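Local coordinates for chitin-binding type-4 domain-containing protein (Photorhabdus laumondii subsp. laumondii, PDB 6T5Z) that probably cleaves chitin oxidatively as a copper-dependent lytic polysaccharide monooxygenase of family AA10, at residues A[88-93]-A[154-159]; A[33-38]-A[163-168]; A[95-100]-A[148-153]. One frame throughout, in Å; residues are numbered along the deposited sequence.

Contact 1: residues A[88-93]-A[154-159]; sequences IQHKTS and WTISDT. With CU (copper (II) ion), chain D.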
loop_
_atom_site.group_PDB
_atom_site.type_symbol
_atom_site.label_atom_id
_atom_site.label_comp_id
_atom_site.label_asym_id
_atom_site.label_seq_id
_atom_site.Cartn_x
_atom_site.Cartn_y
_atom_site.Cartn_z
ATOM N N ILE A 88 -0.753 -13.157 10.242
ATOM C CA ILE A 88 0.336 -13.824 10.949
ATOM C C ILE A 88 1.234 -12.738 11.527
ATOM O O ILE A 88 1.818 -11.945 10.778
ATOM C CB ILE A 88 1.128 -14.781 10.042
ATOM C CG1 ILE A 88 0.192 -15.820 9.416
ATOM C CG2 ILE A 88 2.220 -15.475 10.841
ATOM C CD1 ILE A 88 0.864 -16.730 8.418
ATOM N N GLN A 89 1.318 -12.683 12.856
ATOM C CA GLN A 89 2.082 -11.646 13.535
ATOM C C GLN A 89 3.579 -11.911 13.433
ATOM O O GLN A 89 4.035 -13.049 13.580
ATOM C CB GLN A 89 1.680 -11.566 15.011
ATOM C CG GLN A 89 0.235 -11.196 15.250
ATOM C CD GLN A 89 -0.276 -11.743 16.564
ATOM O OE1 GLN A 89 -0.817 -12.844 16.618
ATOM N NE2 GLN A 89 -0.097 -10.986 17.633
ATOM N N HIS A 90 4.342 -10.848 13.164
ATOM C CA HIS A 90 5.796 -10.900 13.118
ATOM C C HIS A 90 6.355 -9.662 13.788
ATOM O O HIS A 90 5.769 -8.581 13.688
ATOM C CB HIS A 90 6.351 -10.933 11.689
ATOM C CG HIS A 90 5.719 -11.958 10.807
ATOM N ND1 HIS A 90 5.789 -13.310 11.061
ATOM C CD2 HIS A 90 5.028 -11.826 9.649
ATOM C CE1 HIS A 90 5.160 -13.967 10.102
ATOM N NE2 HIS A 90 4.692 -13.090 9.234
ATOM N N LYS A 91 7.507 -9.824 14.439
ATOM C CA LYS A 91 8.196 -8.693 15.042
ATOM C C LYS A 91 8.434 -7.616 13.991
ATOM O O LYS A 91 8.858 -7.905 12.867
ATOM C CB LYS A 91 9.517 -9.152 15.665
ATOM C CG LYS A 91 9.350 -10.038 16.905
ATOM C CD LYS A 91 10.703 -10.598 17.380
ATOM C CE LYS A 91 11.710 -9.497 17.658
ATOM N NZ LYS A 91 11.433 -8.773 18.938
ATOM N N THR A 92 8.173 -6.366 14.371
ATOM C CA THR A 92 7.958 -5.285 13.418
ATOM C C THR A 92 8.943 -4.143 13.641
ATOM O O THR A 92 9.034 -3.613 14.747
ATOM C CB THR A 92 6.522 -4.776 13.546
ATOM O OG1 THR A 92 5.620 -5.833 13.186
ATOM C CG2 THR A 92 6.281 -3.568 12.645
ATOM N N SER A 93 9.656 -3.752 12.580
ATOM C CA SER A 93 10.464 -2.537 12.637
ATOM C C SER A 93 9.585 -1.294 12.569
ATOM O O SER A 93 9.742 -0.369 13.375
ATOM C CB SER A 93 11.478 -2.506 11.492
ATOM O OG SER A 93 12.489 -3.484 11.653
ATOM N N TRP A 154 4.900 -2.470 5.645
ATOM C CA TRP A 154 5.052 -3.093 6.948
ATOM C C TRP A 154 6.381 -3.828 6.929
ATOM O O TRP A 154 6.512 -4.852 6.254
ATOM C CB TRP A 154 3.886 -4.038 7.222
ATOM C CG TRP A 154 4.057 -4.877 8.436
ATOM C CD1 TRP A 154 4.771 -4.561 9.561
ATOM C CD2 TRP A 154 3.507 -6.184 8.668
ATOM N NE1 TRP A 154 4.697 -5.584 10.468
ATOM C CE2 TRP A 154 3.918 -6.588 9.954
ATOM C CE3 TRP A 154 2.695 -7.045 7.921
ATOM C CZ2 TRP A 154 3.567 -7.828 10.502
ATOM C CZ3 TRP A 154 2.339 -8.269 8.468
ATOM C CH2 TRP A 154 2.770 -8.649 9.740
ATOM N N THR A 155 7.368 -3.299 7.653
ATOM C CA THR A 155 8.734 -3.806 7.612
ATOM C C THR A 155 8.944 -4.770 8.778
ATOM O O THR A 155 8.707 -4.412 9.940
ATOM C CB THR A 155 9.725 -2.634 7.640
ATOM O OG1 THR A 155 9.536 -1.823 6.466
ATOM C CG2 THR A 155 11.185 -3.116 7.696
ATOM N N ILE A 156 9.374 -5.998 8.461
ATOM C CA ILE A 156 9.553 -7.062 9.447
ATOM C C ILE A 156 10.967 -6.989 10.004
ATOM O O ILE A 156 11.935 -6.947 9.240
ATOM C CB ILE A 156 9.295 -8.442 8.819
ATOM C CG1 ILE A 156 7.946 -8.489 8.089
ATOM C CG2 ILE A 156 9.369 -9.531 9.893
ATOM C CD1 ILE A 156 6.764 -8.137 8.963
ATOM N N SER A 157 11.094 -7.010 11.338
ATOM C CA SER A 157 12.394 -6.752 11.956
ATOM C C SER A 157 13.312 -7.969 11.948
ATOM O O SER A 157 14.543 -7.807 11.942
ATOM C CB SER A 157 12.209 -6.258 13.393
ATOM O OG SER A 157 11.744 -7.304 14.223
ATOM N N ASP A 158 12.764 -9.185 11.962
ATOM C CA ASP A 158 13.597 -10.374 12.093
ATOM C C ASP A 158 13.706 -11.168 10.792
ATOM O O ASP A 158 14.202 -12.302 10.807
ATOM C CB ASP A 158 13.114 -11.256 13.264
ATOM C CG ASP A 158 11.695 -11.790 13.092
ATOM O OD1 ASP A 158 11.034 -11.455 12.097
ATOM O OD2 ASP A 158 11.243 -12.551 13.985
ATOM N N THR A 159 13.287 -10.592 9.660
ATOM C CA THR A 159 13.594 -11.129 8.337
ATOM C C THR A 159 14.136 -10.008 7.454
ATOM O O THR A 159 14.313 -8.862 7.892
ATOM C CB THR A 159 12.371 -11.772 7.670
ATOM O OG1 THR A 159 11.464 -10.743 7.259
ATOM C CG2 THR A 159 11.666 -12.731 8.622
HETATM CU CU CU D . 3.801 -13.465 7.486
HETATM O O HOH W 1 8.661 -12.584 14.547
HETATM O O HOH W 2 4.285 -15.804 7.760
HETATM O O HOH W 3 5.947 -13.741 6.643
#
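His90 packs its CB against CG2 and CD1 of Ile156 while its ring reaches the copper ion of the histidine brace, the site that defines lytic polysaccharide monooxygenases. The brace is completed by His1, whose backbone N also binds the metal. From CB, which lies 3.8 Å from Ile156 CG2, the His90 side chain leaves with CG anti to the carbonyl carbon (chi1 -50°). CD2 then passes Trp154 CH2 at 3.9 Å, and NE2 ends the chain with a 2.0 Å bond to copper. Ile88 O sits over one face of the imidazole, toward its rim, and two waters also bind the metal. Histidine suits this place because its ring nitrogen is a good copper ligand while CB and CD2 can pack on Ile156 and Trp154.

The indole of Trp154 and the imidazole are near parallel, with planes 22° apart, but slid so far that they barely overlap. The indole N-H, buried and in need of an acceptor, points in the ring plane at Thr92 OG1, NE1 to OG1 2.9 Å. The same hydroxyl donates to His90 O, so a threonine here can accept from the tryptophan and give to the backbone of the metal ligand, a second-shell tie behind the copper site.

Thr92 and Ile156 form an antiparallel non-hydrogen-bonded pair. On either side of Thr92 along the chain, Lys91 O accepts from Ser157 N and Ser93 N donates to Thr155 O. The ammonium of Lys91 leads away to Glu127 O, while its aliphatic part passes Ser157 and Asp158. On this more exposed side a water accepts from Lys91 N and donates to Asp158 OD2, with 2.6 Å between water and carboxylate oxygen.

Contact 2: residues A[33-38]-A[163-168]; sequences QSLEAK and FYQVID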
loop_
_atom_site.group_PDB
_atom_site.type_symbol
_atom_site.label_atom_id
_atom_site.label_comp_id
_atom_site.label_asym_id
_atom_site.label_seq_id
_atom_site.Cartn_x
_atom_site.Cartn_y
_atom_site.Cartn_z
ATOM N N GLN A 33 -2.897 -10.899 1.750
ATOM C CA GLN A 33 -1.965 -10.813 2.874
ATOM C C GLN A 33 -0.536 -11.171 2.500
ATOM O O GLN A 33 0.356 -11.078 3.366
ATOM C CB GLN A 33 -2.417 -11.744 4.016
ATOM C CG GLN A 33 -2.249 -13.283 3.769
ATOM C CD GLN A 33 -3.492 -13.928 3.110
ATOM O OE1 GLN A 33 -4.290 -13.239 2.480
ATOM N NE2 GLN A 33 -3.657 -15.246 3.279
ATOM N N SER A 34 -0.279 -11.530 1.239
ATOM C CA SER A 34 0.937 -12.261 0.893
ATOM C C SER A 34 1.882 -11.476 -0.007
ATOM O O SER A 34 2.752 -12.068 -0.659
ATOM C CB SER A 34 0.562 -13.588 0.240
ATOM O OG SER A 34 -0.116 -14.423 1.166
ATOM N N LEU A 35 1.753 -10.153 -0.037
ATOM C CA LEU A 35 2.576 -9.316 -0.910
ATOM C C LEU A 35 3.892 -8.985 -0.188
ATOM O O LEU A 35 4.146 -7.875 0.288
ATOM C CB LEU A 35 1.784 -8.082 -1.328
ATOM C CG LEU A 35 0.723 -8.400 -2.413
ATOM C CD1 LEU A 35 -0.492 -7.514 -2.258
ATOM C CD2 LEU A 35 1.336 -8.204 -3.773
ATOM N N GLU A 36 4.748 -10.003 -0.121
ATOM C CA GLU A 36 5.982 -9.968 0.660
ATOM C C GLU A 36 7.189 -9.860 -0.263
ATOM O O GLU A 36 7.290 -10.593 -1.250
ATOM C CB GLU A 36 6.105 -11.220 1.528
ATOM C CG GLU A 36 7.282 -11.191 2.512
ATOM C CD GLU A 36 7.447 -12.510 3.232
ATOM O OE1 GLU A 36 6.640 -13.423 2.976
ATOM O OE2 GLU A 36 8.380 -12.649 4.049
ATOM N N ALA A 37 8.113 -8.970 0.075
ATOM C CA ALA A 37 9.291 -8.714 -0.746
ATOM C C ALA A 37 10.365 -8.106 0.143
ATOM O O ALA A 37 10.144 -7.854 1.326
ATOM C CB ALA A 37 8.956 -7.803 -1.927
ATOM N N LYS A 38 11.540 -7.868 -0.436
ATOM C CA LYS A 38 12.631 -7.295 0.351
ATOM C C LYS A 38 12.250 -5.926 0.910
ATOM O O LYS A 38 11.548 -5.144 0.262
ATOM C CB LYS A 38 13.894 -7.179 -0.501
ATOM C CG LYS A 38 14.506 -8.516 -0.851
ATOM C CD LYS A 38 15.013 -9.228 0.377
ATOM C CE LYS A 38 15.596 -10.587 0.031
ATOM N NZ LYS A 38 14.510 -11.516 -0.393
ATOM N N PHE A 163 5.997 -6.136 3.816
ATOM C CA PHE A 163 4.758 -6.339 3.067
ATOM C C PHE A 163 4.316 -5.032 2.428
ATOM O O PHE A 163 4.378 -3.972 3.058
ATOM C CB PHE A 163 3.662 -6.905 3.971
ATOM C CG PHE A 163 3.922 -8.329 4.373
ATOM C CD1 PHE A 163 4.788 -8.619 5.421
ATOM C CD2 PHE A 163 3.375 -9.379 3.649
ATOM C CE1 PHE A 163 5.062 -9.932 5.770
ATOM C CE2 PHE A 163 3.646 -10.700 3.997
ATOM C CZ PHE A 163 4.492 -10.973 5.050
ATOM N N TYR A 164 3.860 -5.109 1.170
ATOM C CA TYR A 164 3.652 -3.915 0.348
ATOM C C TYR A 164 2.188 -3.812 -0.056
ATOM O O TYR A 164 1.649 -4.728 -0.688
ATOM C CB TYR A 164 4.563 -3.945 -0.879
ATOM C CG TYR A 164 6.025 -3.701 -0.546
ATOM C CD1 TYR A 164 6.866 -4.752 -0.175
ATOM C CD2 TYR A 164 6.557 -2.414 -0.590
ATOM C CE1 TYR A 164 8.215 -4.524 0.135
ATOM C CE2 TYR A 164 7.893 -2.177 -0.284
ATOM C CZ TYR A 164 8.712 -3.233 0.079
ATOM O OH TYR A 164 10.035 -2.989 0.366
ATOM N N GLN A 165 1.546 -2.690 0.292
ATOM C CA GLN A 165 0.110 -2.507 0.063
ATOM C C GLN A 165 -0.168 -1.155 -0.588
ATOM O O GLN A 165 -0.235 -0.141 0.112
ATOM C CB GLN A 165 -0.655 -2.636 1.380
ATOM C CG GLN A 165 -0.683 -4.065 1.934
ATOM C CD GLN A 165 -1.852 -4.881 1.392
ATOM O OE1 GLN A 165 -3.011 -4.516 1.572
ATOM N NE2 GLN A 165 -1.547 -6.000 0.745
ATOM N N VAL A 166 -0.391 -1.138 -1.927
ATOM C CA VAL A 166 -0.850 0.083 -2.588
ATOM C C VAL A 166 -2.352 0.249 -2.371
ATOM O O VAL A 166 -3.113 -0.730 -2.287
ATOM C CB VAL A 166 -0.486 0.082 -4.092
ATOM C CG1 VAL A 166 1.029 0.018 -4.291
ATOM C CG2 VAL A 166 -1.161 -1.082 -4.836
ATOM N N ILE A 167 -2.768 1.512 -2.251
ATOM C CA ILE A 167 -4.151 1.922 -2.002
ATOM C C ILE A 167 -4.513 2.990 -3.028
ATOM O O ILE A 167 -3.795 3.985 -3.176
ATOM C CB ILE A 167 -4.337 2.482 -0.572
ATOM C CG1 ILE A 167 -3.779 1.522 0.474
ATOM C CG2 ILE A 167 -5.817 2.761 -0.280
ATOM C CD1 ILE A 167 -3.661 2.129 1.886
ATOM N N ASP A 168 -5.634 2.805 -3.719
ATOM C CA ASP A 168 -6.117 3.796 -4.670
ATOM C C ASP A 168 -7.101 4.729 -3.984
ATOM O O ASP A 168 -8.042 4.271 -3.327
ATOM C CB ASP A 168 -6.791 3.117 -5.862
ATOM C CG ASP A 168 -5.839 2.229 -6.614
ATOM O OD1 ASP A 168 -5.876 0.999 -6.397
ATOM O OD2 ASP A 168 -5.042 2.775 -7.404
#
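Tyr164 and Phe163 meet residues 33-38 with their rings, Phe163 by a face and Tyr164 mainly by its edge, and the packing is tight where the backbones also meet. Leu35 O receives the N-H of Tyr164 at 2.9 Å and stands 3.2 Å from Phe163 CA in a CA-H...O contact. Leu35 sits at the centre of an inverse gamma turn, and its buried side chain lays CB against Tyr164 O and CD1 against NE2 of Gln165, 3.5 Å away. Gln165 bends at chi2 (-88°), which lets its amide sit beside this leucine while OE1 bonds to Ser9 OG and Ile4 N. Ala37 CB is small enough to rest near Tyr164 CE1, at 3.9 Å, and the phenol reaches past it to give its hydroxyl proton, in the carbonyl plane, to Lys38 O at 2.6 Å.

The pairing of Glu36 with Phe163, antiparallel and non-hydrogen-bonded, adds the short strand 36-38 to strand 161-172 of the immunoglobulin-like beta-sandwich that forms the core of AA10 enzymes. The short strand is strongly splayed, its direction making 113° with that of 163-168. Glu36 CG lies over one face of the Phe163 ring, 4.1 Å from its centroid, and the carboxylate is turned only 23° from the ring plane. Phenylalanine suits this position: its flat apolar face accepts the methylene, and its other neighbours include the ring of His1.

Toward the outside the contact thins. Glu36 is partly exposed and sends OE2 to Asn161 ND2, and the exposed Lys38 points CB away from strand 163-168, leaving its main-chain O to make the contact.

Contact 3: residues A[95-100]-A[148-153]; sequences WEYFIT and HVILGV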
loop_
_atom_site.group_PDB
_atom_site.type_symbol
_atom_site.label_atom_id
_atom_site.label_comp_id
_atom_site.label_asym_id
_atom_site.label_seq_id
_atom_site.Cartn_x
_atom_site.Cartn_y
_atom_site.Cartn_z
ATOM N N TRP A 95 5.826 0.738 10.498
ATOM C CA TRP A 95 4.751 0.929 9.530
ATOM C C TRP A 95 5.002 2.278 8.876
ATOM O O TRP A 95 5.215 3.268 9.580
ATOM C CB TRP A 95 3.379 0.935 10.220
ATOM C CG TRP A 95 3.256 -0.125 11.254
ATOM C CD1 TRP A 95 3.683 -0.068 12.560
ATOM C CD2 TRP A 95 2.700 -1.429 11.070
ATOM N NE1 TRP A 95 3.405 -1.257 13.194
ATOM C CE2 TRP A 95 2.802 -2.105 12.301
ATOM C CE3 TRP A 95 2.119 -2.088 9.978
ATOM C CZ2 TRP A 95 2.356 -3.411 12.474
ATOM C CZ3 TRP A 95 1.666 -3.385 10.155
ATOM C CH2 TRP A 95 1.797 -4.034 11.385
ATOM N N GLU A 96 4.990 2.337 7.548
ATOM C CA GLU A 96 5.267 3.611 6.903
ATOM C C GLU A 96 4.462 3.728 5.619
ATOM O O GLU A 96 4.001 2.727 5.055
ATOM C CB GLU A 96 6.762 3.785 6.618
ATOM C CG GLU A 96 7.291 2.834 5.585
ATOM C CD GLU A 96 8.760 3.095 5.233
ATOM O OE1 GLU A 96 9.385 4.000 5.824
ATOM O OE2 GLU A 96 9.276 2.374 4.361
ATOM N N TYR A 97 4.290 4.972 5.166
ATOM C CA TYR A 97 3.368 5.283 4.076
ATOM C C TYR A 97 3.998 6.302 3.142
ATOM O O TYR A 97 4.523 7.324 3.599
ATOM C CB TYR A 97 2.026 5.794 4.636
ATOM C CG TYR A 97 1.396 4.739 5.505
ATOM C CD1 TYR A 97 1.688 4.657 6.864
ATOM C CD2 TYR A 97 0.533 3.792 4.954
ATOM C CE1 TYR A 97 1.140 3.649 7.659
ATOM C CE2 TYR A 97 -0.016 2.800 5.730
ATOM C CZ TYR A 97 0.293 2.722 7.073
ATOM O OH TYR A 97 -0.278 1.727 7.834
ATOM N N PHE A 98 3.966 5.996 1.845
ATOM C CA PHE A 98 4.393 6.870 0.767
ATOM C C PHE A 98 3.168 7.286 -0.042
ATOM O O PHE A 98 2.160 6.581 -0.073
ATOM C CB PHE A 98 5.389 6.152 -0.152
ATOM C CG PHE A 98 6.669 5.739 0.525
ATOM C CD1 PHE A 98 7.810 6.515 0.389
ATOM C CD2 PHE A 98 6.747 4.553 1.268
ATOM C CE1 PHE A 98 9.012 6.142 0.996
ATOM C CE2 PHE A 98 7.940 4.177 1.877
ATOM C CZ PHE A 98 9.077 4.973 1.735
ATOM N N ILE A 99 3.255 8.418 -0.733
ATOM C CA ILE A 99 2.174 8.798 -1.633
ATOM C C ILE A 99 2.761 9.244 -2.963
ATOM O O ILE A 99 3.908 9.693 -3.040
ATOM C CB ILE A 99 1.255 9.877 -1.011
ATOM C CG1 ILE A 99 -0.054 10.003 -1.808
ATOM C CG2 ILE A 99 1.979 11.222 -0.880
ATOM C CD1 ILE A 99 -1.115 10.784 -1.071
ATOM N N THR A 100 1.972 9.071 -4.026
ATOM C CA THR A 100 2.388 9.533 -5.341
ATOM C C THR A 100 2.652 11.034 -5.313
ATOM O O THR A 100 2.052 11.780 -4.530
ATOM C CB THR A 100 1.311 9.214 -6.389
ATOM O OG1 THR A 100 0.003 9.437 -5.833
ATOM C CG2 THR A 100 1.423 7.761 -6.832
ATOM N N HIS A 148 -4.695 9.590 -6.297
ATOM C CA HIS A 148 -3.353 9.311 -5.806
ATOM C C HIS A 148 -3.293 7.890 -5.278
ATOM O O HIS A 148 -4.303 7.338 -4.832
ATOM C CB HIS A 148 -2.954 10.290 -4.698
ATOM C CG HIS A 148 -2.653 11.651 -5.213
ATOM N ND1 HIS A 148 -1.476 11.940 -5.863
ATOM C CD2 HIS A 148 -3.386 12.790 -5.224
ATOM C CE1 HIS A 148 -1.484 13.208 -6.233
ATOM N NE2 HIS A 148 -2.632 13.746 -5.858
ATOM N N VAL A 149 -2.093 7.311 -5.314
ATOM C CA VAL A 149 -1.848 5.972 -4.797
ATOM C C VAL A 149 -0.980 6.105 -3.560
ATOM O O VAL A 149 0.033 6.813 -3.579
ATOM C CB VAL A 149 -1.182 5.065 -5.842
ATOM C CG1 VAL A 149 -0.779 3.733 -5.212
ATOM C CG2 VAL A 149 -2.123 4.854 -7.024
ATOM N N ILE A 150 -1.384 5.434 -2.489
ATOM C CA ILE A 150 -0.636 5.401 -1.242
ATOM C C ILE A 150 -0.007 4.020 -1.137
ATOM O O ILE A 150 -0.678 3.013 -1.388
ATOM C CB ILE A 150 -1.554 5.706 -0.041
ATOM C CG1 ILE A 150 -2.007 7.168 -0.103
ATOM C CG2 ILE A 150 -0.854 5.348 1.288
ATOM C CD1 ILE A 150 -3.099 7.584 0.867
ATOM N N LEU A 151 1.287 3.972 -0.810
ATOM C CA LEU A 151 1.995 2.715 -0.593
ATOM C C LEU A 151 2.213 2.512 0.900
ATOM O O LEU A 151 2.983 3.244 1.534
ATOM C CB LEU A 151 3.330 2.681 -1.337
ATOM C CG LEU A 151 4.192 1.441 -1.065
ATOM C CD1 LEU A 151 3.516 0.160 -1.590
ATOM C CD2 LEU A 151 5.589 1.569 -1.657
ATOM N N GLY A 152 1.540 1.509 1.464
ATOM C CA GLY A 152 1.778 1.120 2.839
ATOM C C GLY A 152 2.856 0.060 2.883
ATOM O O GLY A 152 2.853 -0.872 2.076
ATOM N N VAL A 153 3.798 0.216 3.817
ATOM C CA VAL A 153 4.902 -0.729 3.974
ATOM C C VAL A 153 4.983 -1.164 5.429
ATOM O O VAL A 153 5.127 -0.329 6.334
ATOM C CB VAL A 153 6.241 -0.142 3.513
ATOM C CG1 VAL A 153 7.348 -1.209 3.602
ATOM C CG2 VAL A 153 6.114 0.408 2.087
#
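Two neighbouring strands of the beta-sandwich, 92-99 and 148-156, run antiparallel here, their short axes at 158°. Glu96 with Val153 and Phe98 with Leu151 are hydrogen-bonded pairs, each bonded twice between backbone N and O. Between and beyond them come the non-hydrogen-bonded pairs Tyr97 with Gly152 and Ile99 with Ile150.

Glycine suits position 152 because the Tyr97 ring lies across it, CD2 3.6 Å from Gly152 CA, leaving little room for a side chain. Tyr97 OH is hydrogen-bonded to Asn136 OD1 and Trp84 NE1. On this same face, Ile99 CG1 packs on Ile150 CG1 at 3.8 Å. The other face carries Glu96, Phe98, Leu151 and Val153: the Glu96 methylene CG lies alongside Val153 CB, and Phe98 meets Val153 CG2 with its ring edge.

At the far end Thr100 turns OG1 between its backbone N and carbonyl carbon (chi1 39°), where it accepts from Val149 N at 3.0 Å. The same oxygen lies 2.9 Å from His148 ND1, at the imidazole edge, in a hydrogen bond whose proton could belong to either. Two bonds thus grip one buried hydroxyl, which probably fixes the rotation of the histidine ring and accepts a backbone N-H of the neighbouring strand, as a carbonyl would in the ladder.

Contacts 1 and 3 both use strands 92-99 and 148-156, on either side of the break at the corner near Ser93, with centres 18 Å apart; Trp154 and Trp95 join them by ring stacking, Trp154 CG to Trp95 CZ3 3.3 Å. Strand 161-172 lies on the other edge of 148-156 and brings in contact 2: Phe163 N is 2.8 Å from Trp154 O of contact 1, and Gln165 O is 2.8 Å from Gly152 N of contact 3. Contact 1 holds the copper ligand His90, and contact 2 also reaches the metal, with the Phe163 side chain about 4 Å from copper at nearest atoms. Contact 3 lies deeper, the Trp95 side chain being about 10 Å from the metal.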